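Local coordinates for protein fructokinase (Silicibacter sp., PDB 3C8U) that probably catalyses the transfer of a phosphate from ATP to fructose, as a P-loop kinase associated with sugar transport, at residues N65-L68 against E69-L73; R182-G185 against N186-N190; E86-Q89 against R90-A94. One frame throughout, in Å; residues are numbered along the deposited sequence.

Interaction 1. Residues N65-L68 against E69-L73; sequences NRLL and EPRGL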
loop_
_atom_site.group_PDB
_atom_site.type_symbol
_atom_site.label_atom_id
_atom_site.label_comp_id
_atom_site.label_asym_id
_atom_site.label_seq_id
_atom_site.Cartn_x
_atom_site.Cartn_y
_atom_site.Cartn_z
ATOM N N ASN A 65 1.250 14.806 12.196
ATOM C CA ASN A 65 0.519 16.066 12.020
ATOM C C ASN A 65 1.355 17.274 12.450
ATOM O O ASN A 65 1.184 18.377 11.949
ATOM C CB ASN A 65 -0.802 16.035 12.812
ATOM C CG ASN A 65 -1.782 15.089 12.227
ATOM O OD1 ASN A 65 -1.567 14.589 11.123
ATOM N ND2 ASN A 65 -2.874 14.814 12.949
ATOM N N ARG A 66 2.281 17.039 13.376
ATOM C CA ARG A 66 3.055 18.133 13.969
ATOM C C ARG A 66 4.090 18.609 12.963
ATOM O O ARG A 66 4.606 19.709 13.046
ATOM C CB ARG A 66 3.708 17.734 15.280
ATOM C CG ARG A 66 4.996 16.986 15.123
ATOM C CD ARG A 66 5.488 16.540 16.476
ATOM N NE ARG A 66 4.681 15.439 16.992
ATOM C CZ ARG A 66 4.909 14.847 18.157
ATOM N NH1 ARG A 66 5.925 15.248 18.915
ATOM N NH2 ARG A 66 4.148 13.862 18.570
ATOM N N LEU A 67 4.342 17.774 11.961
ATOM C CA LEU A 67 5.217 18.163 10.865
ATOM C C LEU A 67 4.384 18.733 9.717
ATOM O O LEU A 67 4.783 19.699 9.062
ATOM C CB LEU A 67 6.071 16.994 10.377
ATOM C CG LEU A 67 7.190 16.568 11.321
ATOM C CD1 LEU A 67 8.177 15.669 10.611
ATOM C CD2 LEU A 67 7.872 17.798 11.858
ATOM N N LEU A 68 3.240 18.097 9.473
ATOM C CA LEU A 68 2.402 18.447 8.325
ATOM C C LEU A 68 1.842 19.856 8.463
ATOM O O LEU A 68 1.787 20.640 7.501
ATOM C CB LEU A 68 1.245 17.450 8.172
ATOM C CG LEU A 68 1.601 16.014 7.716
ATOM C CD1 LEU A 68 0.333 15.155 7.600
ATOM C CD2 LEU A 68 2.371 16.043 6.385
ATOM N N GLU A 69 1.481 20.191 9.690
ATOM C CA GLU A 69 0.740 21.427 9.960
ATOM C C GLU A 69 1.512 22.682 9.538
ATOM O O GLU A 69 1.018 23.493 8.778
ATOM C CB GLU A 69 0.319 21.500 11.437
ATOM C CG GLU A 69 -0.849 22.430 11.703
ATOM C CD GLU A 69 -0.436 23.866 11.706
ATOM O OE1 GLU A 69 0.738 24.141 12.036
ATOM O OE2 GLU A 69 -1.286 24.721 11.374
ATOM N N PRO A 70 2.734 22.835 10.045
ATOM C CA PRO A 70 3.486 24.033 9.695
ATOM C C PRO A 70 3.858 24.118 8.211
ATOM O O PRO A 70 4.316 25.172 7.732
ATOM C CB PRO A 70 4.754 23.953 10.572
ATOM C CG PRO A 70 4.639 22.703 11.399
ATOM C CD PRO A 70 3.306 22.097 11.194
ATOM N N ARG A 71 3.639 23.023 7.503
ATOM C CA ARG A 71 4.032 22.915 6.077
ATOM C C ARG A 71 2.842 23.149 5.196
ATOM O O ARG A 71 2.929 23.138 3.964
ATOM C CB ARG A 71 4.595 21.540 5.752
ATOM C CG ARG A 71 6.011 21.334 6.224
ATOM C CD ARG A 71 6.467 19.902 5.929
ATOM N NE ARG A 71 7.508 19.497 6.871
ATOM C CZ ARG A 71 8.301 18.444 6.714
ATOM N NH1 ARG A 71 8.192 17.675 5.641
ATOM N NH2 ARG A 71 9.207 18.171 7.640
ATOM N N GLY A 72 1.724 23.344 5.863
ATOM C CA GLY A 72 0.464 23.614 5.199
ATOM C C GLY A 72 -0.189 22.398 4.563
ATOM O O GLY A 72 -1.142 22.528 3.798
ATOM N N LEU A 73 0.327 21.225 4.926
ATOM C CA LEU A 73 -0.074 19.935 4.326
ATOM C C LEU A 73 -1.169 19.167 5.079
ATOM O O LEU A 73 -1.621 18.097 4.663
ATOM C CB LEU A 73 1.153 19.029 4.183
ATOM C CG LEU A 73 2.153 19.461 3.122
ATOM C CD1 LEU A 73 3.449 18.680 3.286
ATOM C CD2 LEU A 73 1.529 19.301 1.717
HETATM O O HOH W 1 7.249 20.803 9.543
#

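Interaction 2. Residues R182-G185 against N186-N190; sequences RAQG and NDLAN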
loop_
_atom_site.group_PDB
_atom_site.type_symbol
_atom_site.label_atom_id
_atom_site.label_comp_id
_atom_site.label_asym_id
_atom_site.label_seq_id
_atom_site.Cartn_x
_atom_site.Cartn_y
_atom_site.Cartn_z
ATOM N N ARG A 182 -16.112 15.378 2.119
ATOM C CA ARG A 182 -14.846 14.948 2.711
ATOM C C ARG A 182 -14.126 14.066 1.720
ATOM O O ARG A 182 -12.933 14.221 1.445
ATOM C CB ARG A 182 -15.098 14.190 4.014
ATOM C CG ARG A 182 -13.865 13.776 4.760
ATOM C CD ARG A 182 -13.131 14.975 5.312
ATOM N NE ARG A 182 -12.159 14.549 6.315
ATOM C CZ ARG A 182 -12.404 14.513 7.624
ATOM N NH1 ARG A 182 -13.584 14.909 8.100
ATOM N NH2 ARG A 182 -11.461 14.093 8.459
ATOM N N ALA A 183 -14.872 13.119 1.193
ATOM C CA ALA A 183 -14.316 12.128 0.263
ATOM C C ALA A 183 -13.867 12.762 -1.043
ATOM O O ALA A 183 -12.841 12.381 -1.624
ATOM C CB ALA A 183 -15.320 11.040 -0.030
ATOM N N GLN A 184 -14.667 13.715 -1.503
ATOM C CA GLN A 184 -14.453 14.372 -2.806
ATOM C C GLN A 184 -13.233 15.273 -2.684
ATOM O O GLN A 184 -12.577 15.655 -3.645
ATOM C CB GLN A 184 -15.697 15.125 -3.309
ATOM C CG GLN A 184 -16.578 14.220 -4.196
ATOM C CD GLN A 184 -17.938 14.821 -4.572
ATOM O OE1 GLN A 184 -18.216 15.989 -4.296
ATOM N NE2 GLN A 184 -18.796 14.010 -5.205
ATOM N N GLY A 185 -12.902 15.566 -1.455
ATOM C CA GLY A 185 -11.741 16.361 -1.213
ATOM C C GLY A 185 -10.548 15.443 -1.435
ATOM O O GLY A 185 -10.370 14.812 -2.484
ATOM N N ASN A 186 -9.764 15.379 -0.391
ATOM C CA ASN A 186 -8.486 14.649 -0.345
ATOM C C ASN A 186 -8.473 13.282 -1.048
ATOM O O ASN A 186 -7.844 13.090 -2.104
ATOM C CB ASN A 186 -8.194 14.446 1.146
ATOM C CG ASN A 186 -6.763 14.172 1.458
ATOM O OD1 ASN A 186 -5.849 14.331 0.639
ATOM N ND2 ASN A 186 -6.551 13.756 2.705
ATOM N N ASP A 187 -9.091 12.315 -0.383
ATOM C CA ASP A 187 -9.018 10.907 -0.818
ATOM C C ASP A 187 -9.198 10.782 -2.330
ATOM O O ASP A 187 -8.418 10.098 -3.008
ATOM C CB ASP A 187 -10.011 10.024 -0.067
ATOM C CG ASP A 187 -9.543 9.681 1.345
ATOM O OD1 ASP A 187 -8.318 9.667 1.571
ATOM O OD2 ASP A 187 -10.396 9.426 2.227
ATOM N N LEU A 188 -10.207 11.484 -2.860
ATOM C CA LEU A 188 -10.597 11.308 -4.282
ATOM C C LEU A 188 -9.617 12.039 -5.189
ATOM O O LEU A 188 -9.350 11.603 -6.301
ATOM C CB LEU A 188 -12.047 11.756 -4.589
ATOM C CG LEU A 188 -13.172 10.696 -4.621
ATOM C CD1 LEU A 188 -14.329 11.232 -5.488
ATOM C CD2 LEU A 188 -12.745 9.298 -5.124
ATOM N N ALA A 189 -9.072 13.145 -4.686
ATOM C CA ALA A 189 -8.059 13.902 -5.425
ATOM C C ALA A 189 -6.822 13.017 -5.565
ATOM O O ALA A 189 -6.151 12.984 -6.603
ATOM C CB ALA A 189 -7.699 15.236 -4.712
ATOM N N ASN A 190 -6.556 12.271 -4.507
ATOM C CA ASN A 190 -5.382 11.352 -4.487
ATOM C C ASN A 190 -5.609 10.201 -5.457
ATOM O O ASN A 190 -4.729 9.787 -6.200
ATOM C CB ASN A 190 -5.119 10.825 -3.069
ATOM C CG ASN A 190 -4.626 11.926 -2.118
ATOM O OD1 ASN A 190 -4.119 12.967 -2.551
ATOM N ND2 ASN A 190 -4.864 11.732 -0.831
HETATM O O HOH W 2 -10.820 12.576 2.047
HETATM O O HOH W 3 -11.021 16.405 2.174
#

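Interaction 3. Residues E86-Q89 against R90-A94; sequences EGFQ and RLCHA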
loop_
_atom_site.group_PDB
_atom_site.type_symbol
_atom_site.label_atom_id
_atom_site.label_comp_id
_atom_site.label_asym_id
_atom_site.label_seq_id
_atom_site.Cartn_x
_atom_site.Cartn_y
_atom_site.Cartn_z
ATOM N N GLU A 86 11.611 8.838 1.781
ATOM C CA GLU A 86 12.983 8.367 1.930
ATOM C C GLU A 86 13.049 7.249 2.982
ATOM O O GLU A 86 13.773 6.266 2.819
ATOM C CB GLU A 86 13.966 9.517 2.272
ATOM C CG GLU A 86 14.059 10.650 1.234
ATOM C CD GLU A 86 15.303 11.549 1.413
ATOM O OE1 GLU A 86 16.435 11.046 1.265
ATOM O OE2 GLU A 86 15.156 12.756 1.716
ATOM N N GLY A 87 12.275 7.396 4.037
ATOM C CA GLY A 87 12.204 6.364 5.093
ATOM C C GLY A 87 11.552 5.093 4.595
ATOM O O GLY A 87 12.002 3.974 4.880
ATOM N N PHE A 88 10.493 5.262 3.817
ATOM C CA PHE A 88 9.786 4.080 3.232
ATOM C C PHE A 88 10.734 3.378 2.275
ATOM O O PHE A 88 10.844 2.156 2.254
ATOM C CB PHE A 88 8.514 4.528 2.500
ATOM C CG PHE A 88 7.742 3.400 1.853
ATOM C CD1 PHE A 88 7.350 2.283 2.583
ATOM C CD2 PHE A 88 7.413 3.471 0.527
ATOM C CE1 PHE A 88 6.628 1.269 1.981
ATOM C CE2 PHE A 88 6.685 2.461 -0.086
ATOM C CZ PHE A 88 6.309 1.354 0.648
ATOM N N GLN A 89 11.411 4.171 1.466
ATOM C CA GLN A 89 12.356 3.613 0.500
ATOM C C GLN A 89 13.446 2.819 1.227
ATOM O O GLN A 89 13.825 1.740 0.794
ATOM C CB GLN A 89 12.972 4.699 -0.384
ATOM C CG GLN A 89 13.921 4.154 -1.431
ATOM C CD GLN A 89 14.350 5.223 -2.417
ATOM O OE1 GLN A 89 14.202 5.076 -3.632
ATOM N NE2 GLN A 89 14.869 6.317 -1.897
ATOM N N ARG A 90 13.906 3.366 2.349
ATOM C CA ARG A 90 14.955 2.733 3.146
ATOM C C ARG A 90 14.477 1.392 3.687
ATOM O O ARG A 90 15.220 0.422 3.723
ATOM C CB ARG A 90 15.442 3.637 4.287
ATOM C CG ARG A 90 16.481 4.644 3.843
ATOM C CD ARG A 90 17.158 5.399 5.011
ATOM N NE ARG A 90 16.248 6.302 5.687
ATOM C CZ ARG A 90 16.054 7.549 5.288
ATOM N NH1 ARG A 90 16.724 7.996 4.233
ATOM N NH2 ARG A 90 15.201 8.333 5.937
ATOM N N LEU A 91 13.214 1.342 4.090
ATOM C CA LEU A 91 12.608 0.082 4.574
ATOM C C LEU A 91 12.579 -0.976 3.487
ATOM O O LEU A 91 12.964 -2.130 3.698
ATOM C CB LEU A 91 11.175 0.303 5.128
ATOM C CG LEU A 91 10.330 -0.981 5.266
ATOM C CD1 LEU A 91 10.932 -1.951 6.327
ATOM C CD2 LEU A 91 8.913 -0.656 5.594
ATOM N N CYS A 92 12.109 -0.565 2.315
ATOM C CA CYS A 92 12.021 -1.480 1.175
ATOM C C CYS A 92 13.383 -2.126 0.891
ATOM O O CYS A 92 13.494 -3.364 0.688
ATOM C CB CYS A 92 11.494 -0.759 -0.065
ATOM S SG CYS A 92 9.744 -0.319 0.115
ATOM N N HIS A 93 14.411 -1.296 0.935
ATOM C CA HIS A 93 15.783 -1.803 0.723
ATOM C C HIS A 93 16.215 -2.763 1.819
ATOM O O HIS A 93 16.804 -3.831 1.538
ATOM C CB HIS A 93 16.792 -0.696 0.481
ATOM C CG HIS A 93 16.669 -0.087 -0.885
ATOM N ND1 HIS A 93 16.851 -0.817 -2.046
ATOM C CD2 HIS A 93 16.367 1.175 -1.280
ATOM C CE1 HIS A 93 16.659 -0.029 -3.093
ATOM N NE2 HIS A 93 16.364 1.181 -2.659
ATOM N N ALA A 94 15.883 -2.412 3.060
ATOM C CA ALA A 94 16.311 -3.207 4.236
ATOM C C ALA A 94 15.669 -4.597 4.190
ATOM O O ALA A 94 16.287 -5.610 4.519
ATOM C CB ALA A 94 15.961 -2.507 5.569
HETATM O O HOH W 4 16.784 10.767 4.103
HETATM O O HOH W 5 15.572 3.157 -4.483
#

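Interaction 1. Residues N65-L68 against E69-L73
The carbonyl of Leu68 takes two backbone N-H groups at the end of a short helix. Arg71 N and Leu73 N reach it from opposite faces of its plane. Arg71 N stands well above the carbonyl plane. Leu73 N, 3.0 Å from Leu68 O, makes the straighter bond at 153°. Gly72 N bonds back to Glu69 O, also at 3.0 Å. The Leu73 and Gly72 bonds form a Schellman motif that ends the helix, and the Arg71 N bond is an extra grip on Leu68 O. Gly72 is the C-prime residue, and its positive phi of 76° is one that glycine adopts easily.

One turn earlier, Glu69 N bonds to Asn65 O. Pro70 has no N-H to give. Instead, Pro70 CD rests 3.3 Å from Arg66 O and also touches Leu67 O.

Two side-chain pairs follow the turn. Leu68 and Leu73 cross at about a right angle, with Leu68 CD2 3.9 Å from Leu73 CB. Leu67 and Arg71 lie side by side and point the same way. The Arg71 chain is extended from CG to NE (chi2 177°), which lays its CG, CD and NE along Leu67 O. Leu67 CB sits over one face of the guanidinium. A water joins the pair: it donates to Leu67 O at 2.7 Å and accepts from Arg71 NE at 3.0 Å.

The contact lies at the surface, and Leu68 is its buried residue. Asn65 is held from outside by Lys77 and Asp111, and Arg66 NE forms a salt bridge with Asp64. Leu68 touches Lys77, and Leu73 touches Glu81. The turn thus closes helix 65-68 and starts the loop that leads to helix 85-97.

Interaction 2. Residues R182-G185 against N186-N190
Leu188 CB and CG pack against the carbonyl oxygen of Ala183, with Leu188 CB 3.1 Å from Ala183 O. Leu188 N bonds to the same oxygen at 3.0 Å, nearly along the C=O axis. The Leu188 side chain runs beside that of Gln184, pointing the same way, with Leu188 CD1 4.0 Å from Gln184 CG.

Gly185 is the break between the two helices. It leaves helical angles (psi -123°) and takes the N-cap position of the next helix. Gly185 O accepts from Ala189 N at 3.1 Å and more weakly from Leu188 N.

Two waters complete the junction. Both donate to Arg182 O. One accepts from Asp187 N and the other from Asn186 N, each at 3.0 Å. Asn186 OD1 also receives a weak bond from Asn190 ND2.

Further out, Leu188 packs on Met158 and Glu162 of helix 158-171. With an alanine here CB would still meet Ala183 O, but Gln184 CG, Met158 and Glu162 would probably lose their apolar neighbour and a gap would open. Glu162 accepts from Gln184 NE2. Asp187 forms a salt bridge with Arg168, and Asn186 ND2 bonds to Lys77 O.

Arg182 O and Asn186 N are 3.8 Å apart, so water stands in for a direct helical bond. The junction of helices 176-184 and 186-195 is thus held partly through solvent.

Interaction 3. Residues E86-Q89 against R90-A94
A chi1 of 179° swings the Phe88 ring away from its own backbone N, while Cys92 SG stands beside the N of Cys92. These torsions set the sulfur over one face of the ring, one turn on in helix 85-97. This is a Cys sulfur-aromatic contact. Cys92 SG lies 4.0 Å from the centroid of the Phe88 ring and 16° off the ring normal. The sulfur is offset toward the rim, and Phe88 CZ is its nearest ring atom. Leu91 CD2 approaches the same ring obliquely.

The backbone is regular alpha helix. Bonds run from Arg90 N to Glu86 O, Leu91 N to Gly87 O, Cys92 N to Phe88 O and His93 N to Gln89 O. The bond to Phe88 O is the straightest of the four.

Arg90 bends at chi3 and folds back over the start of the helix. One guanidinium face lies on Glu86 O, with Gly87 N nearer its rim. Arg90 NH1 and Glu86 OE1 are 4.3 Å apart, beyond a salt bridge. In this one of two Glu86 conformers, a water probably links them, though its bond to OE1 is weak.

The buried side belongs to the core. Phe88 meets the ring of Phe61, and Leu91 touches Val101 and Tyr103 of strand 101-107.

Round the helix from these, Gln89 and His93 run side by side, their amide and ring planes 38° apart. A water in the plane of the His93 ring, at its edge, lies 2.8 Å from His93 NE2 and donates to Gln89 OE1 at 2.5 Å.

In the fold
Along the chain the order is interaction 1, interaction 3, interaction 2. Interactions 1 and 3 belong to successive helices, 65-68 and 85-97, and their centres are about 22 Å apart. Interaction 2 joins helices 176-184 and 186-195. Its centre is about 18 Å from that of interaction 1 and about 27 Å from that of interaction 3. None of the three touch. Lys77 links interactions 1 and 2 indirectly: its side chain meets 65-68, and its backbone carbonyl bonds to Asn186. The fold has a five-stranded parallel sheet and a probable P-loop, consistent with a nucleotide-dependent kinase. The three contacts shape separate helical parts of it: one end, one break and one continuous run.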